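Local coordinates for hypothetical protein (PDB 1SFS) that is of unknown function but has a glycoside hydrolase-like domain and may be a bacterial lysozyme, at residues G191-Q196 / W215-D220. Numbering follows the deposited sequence.
Sequences GTTKEQ and WQYGRD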
loop_
_atom_site.group_PDB
_atom_site.type_symbol
_atom_site.label_atom_id
_atom_site.label_comp_id
_atom_site.label_asym_id
_atom_site.label_seq_id
_atom_site.Cartn_x
_atom_site.Cartn_y
_atom_site.Cartn_z
ATOM N N GLY A 191 -7.656 4.716 15.330
ATOM C CA GLY A 191 -6.485 5.368 15.890
ATOM C C GLY A 191 -5.348 4.413 16.117
ATOM O O GLY A 191 -5.519 3.186 16.248
ATOM N N THR A 192 -4.142 4.913 16.162
ATOM C CA THR A 192 -2.972 4.098 16.364
ATOM C C THR A 192 -3.008 3.424 17.747
ATOM O O THR A 192 -3.523 3.975 18.706
ATOM C CB THR A 192 -1.660 4.862 16.174
ATOM O OG1 THR A 192 -1.613 5.939 17.116
ATOM C CG2 THR A 192 -1.517 5.396 14.762
ATOM N N THR A 193 -2.408 2.239 17.819
ATOM C CA THR A 193 -2.209 1.513 19.053
ATOM C C THR A 193 -0.879 0.787 18.988
ATOM O O THR A 193 -0.302 0.535 17.916
ATOM C CB THR A 193 -3.273 0.414 19.334
ATOM O OG1 THR A 193 -3.110 -0.662 18.425
ATOM C CG2 THR A 193 -4.713 0.895 19.220
ATOM N N LYS A 194 -0.456 0.333 20.151
ATOM C CA LYS A 194 0.575 -0.702 20.255
ATOM C C LYS A 194 0.046 -1.959 19.601
ATOM O O LYS A 194 -1.149 -2.236 19.540
ATOM C CB LYS A 194 0.949 -0.993 21.729
ATOM C CG LYS A 194 1.641 0.175 22.418
ATOM C CD LYS A 194 2.054 -0.247 23.846
ATOM C CE LYS A 194 2.828 0.889 24.519
ATOM N NZ LYS A 194 3.535 0.412 25.745
ATOM N N GLU A 195 0.972 -2.767 19.139
ATOM C CA GLU A 195 0.625 -4.058 18.536
ATOM C C GLU A 195 -0.301 -4.917 19.396
ATOM O O GLU A 195 -1.278 -5.489 18.900
ATOM C CB GLU A 195 1.898 -4.812 18.219
ATOM C CG GLU A 195 1.681 -6.202 17.685
ATOM C CD GLU A 195 2.934 -7.033 17.637
ATOM O OE1 GLU A 195 4.027 -6.649 18.125
ATOM O OE2 GLU A 195 2.820 -8.157 17.068
ATOM N N GLN A 196 -0.017 -5.000 20.667
ATOM C CA GLN A 196 -0.799 -5.933 21.493
ATOM C C GLN A 196 -2.183 -5.383 21.800
ATOM O O GLN A 196 -3.046 -6.168 22.203
ATOM C CB GLN A 196 -0.033 -6.296 22.769
ATOM C CG GLN A 196 1.226 -7.081 22.437
ATOM C CD GLN A 196 1.109 -8.343 21.610
ATOM O OE1 GLN A 196 2.013 -8.874 20.967
ATOM N NE2 GLN A 196 -0.088 -8.898 21.626
ATOM N N TRP A 215 -5.177 -3.045 6.228
ATOM C CA TRP A 215 -6.033 -2.067 6.849
ATOM C C TRP A 215 -5.161 -1.066 7.618
ATOM O O TRP A 215 -4.502 -1.465 8.603
ATOM C CB TRP A 215 -6.995 -2.754 7.818
ATOM C CG TRP A 215 -7.897 -1.827 8.545
ATOM C CD1 TRP A 215 -8.393 -0.627 8.160
ATOM C CD2 TRP A 215 -8.439 -2.035 9.858
ATOM N NE1 TRP A 215 -9.187 -0.093 9.124
ATOM C CE2 TRP A 215 -9.225 -0.941 10.190
ATOM C CE3 TRP A 215 -8.290 -3.069 10.792
ATOM C CZ2 TRP A 215 -9.886 -0.836 11.417
ATOM C CZ3 TRP A 215 -8.937 -2.974 12.014
ATOM C CH2 TRP A 215 -9.719 -1.868 12.305
ATOM N N GLN A 216 -5.167 0.185 7.235
ATOM C CA GLN A 216 -4.514 1.256 8.000
ATOM C C GLN A 216 -5.535 1.715 9.049
ATOM O O GLN A 216 -6.453 2.465 8.727
ATOM C CB GLN A 216 -4.050 2.369 7.114
ATOM C CG GLN A 216 -3.106 3.325 7.837
ATOM C CD GLN A 216 -2.751 4.451 6.925
ATOM O OE1 GLN A 216 -3.659 5.228 6.568
ATOM N NE2 GLN A 216 -1.501 4.530 6.520
ATOM N N TYR A 217 -5.379 1.245 10.279
ATOM C CA TYR A 217 -6.353 1.558 11.301
ATOM C C TYR A 217 -6.028 2.795 12.120
ATOM O O TYR A 217 -6.877 3.274 12.880
ATOM C CB TYR A 217 -6.583 0.341 12.207
ATOM C CG TYR A 217 -5.465 0.017 13.130
ATOM C CD1 TYR A 217 -5.402 0.558 14.392
ATOM C CD2 TYR A 217 -4.475 -0.904 12.826
ATOM C CE1 TYR A 217 -4.379 0.249 15.272
ATOM C CE2 TYR A 217 -3.450 -1.227 13.680
ATOM C CZ TYR A 217 -3.399 -0.653 14.933
ATOM O OH TYR A 217 -2.381 -0.981 15.782
ATOM N N GLY A 218 -4.816 3.336 11.954
ATOM C CA GLY A 218 -4.468 4.555 12.616
ATOM C C GLY A 218 -3.359 5.285 11.895
ATOM O O GLY A 218 -2.493 4.649 11.274
ATOM N N ARG A 219 -3.355 6.609 11.978
ATOM C CA ARG A 219 -2.304 7.436 11.413
ATOM C C ARG A 219 -1.609 8.203 12.524
ATOM O O ARG A 219 -2.248 8.616 13.515
ATOM C CB ARG A 219 -2.852 8.421 10.351
ATOM C CG ARG A 219 -3.315 7.741 9.093
ATOM C CD ARG A 219 -3.847 8.790 8.115
ATOM N NE ARG A 219 -4.220 8.180 6.862
ATOM C CZ ARG A 219 -4.853 8.876 5.903
ATOM N NH1 ARG A 219 -5.216 10.147 5.974
ATOM N NH2 ARG A 219 -5.124 8.204 4.800
ATOM N N ASP A 220 -0.311 8.396 12.336
ATOM C CA ASP A 220 0.589 9.297 13.034
ATOM C C ASP A 220 0.593 9.038 14.535
ATOM O O ASP A 220 0.055 9.778 15.401
ATOM C CB ASP A 220 0.203 10.746 12.739
ATOM C CG ASP A 220 0.371 11.166 11.293
ATOM O OD1 ASP A 220 1.171 10.589 10.533
ATOM O OD2 ASP A 220 -0.363 12.108 10.904
HETATM O O HOH W 1 -4.082 7.805 15.968
HETATM O O HOH W 2 -2.048 8.729 16.627
#
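Y217 reaches from strand 211-218 along the loop at 191-193 and has the largest share of the contact, through its ring edge, hydroxyl and backbone carbonyl. Ring atom CD1 of Y217 comes to 3.2 Å from G191 O, which lies at the ring edge near its plane. Chi1 of 72° places CG between the backbone N and carbonyl carbon of Y217, directing the ring toward T193, whose side chain it crosses at about a right angle. Y217 OH and T193 OG1 are 2.8 Å apart; the tyrosine proton may go to this hydroxyl or, in a weaker bond, to T193 O. T193 OG1 in turn donates to K194 O, meeting that carbonyl from above its plane, while W30 NE1 is a further partner of Y217 OH. At the root of this side chain, Y217 CB sits 3.5 Å above the plane of the W215 ring, over its centre.

The backbones come closest at G191 and G218, where CA atoms are 3.9 Å apart. G191 N donates to Y217 O at 2.9 Å. G218 CA lies 3.6 Å from G191 C, backbone against backbone. T192 CG2 closes this tight part, packing 3.4 Å from G218 C.

Toward the exposed R219 and D220 the contact becomes looser and is partly water-mediated. One water accepts from T192 N and donates to R219 O; a second connects T192 OG1 with D220 O. The side chains of R219 and D220 start away from the loop, and R219 instead bonds Q216 and Y155.

Two residues of strand 211-218, Y217 and G218, lie opposite the single T228 of the antiparallel strand 227-231, forming a classic beta bulge against which the long loop after strand 182-185 is fastened.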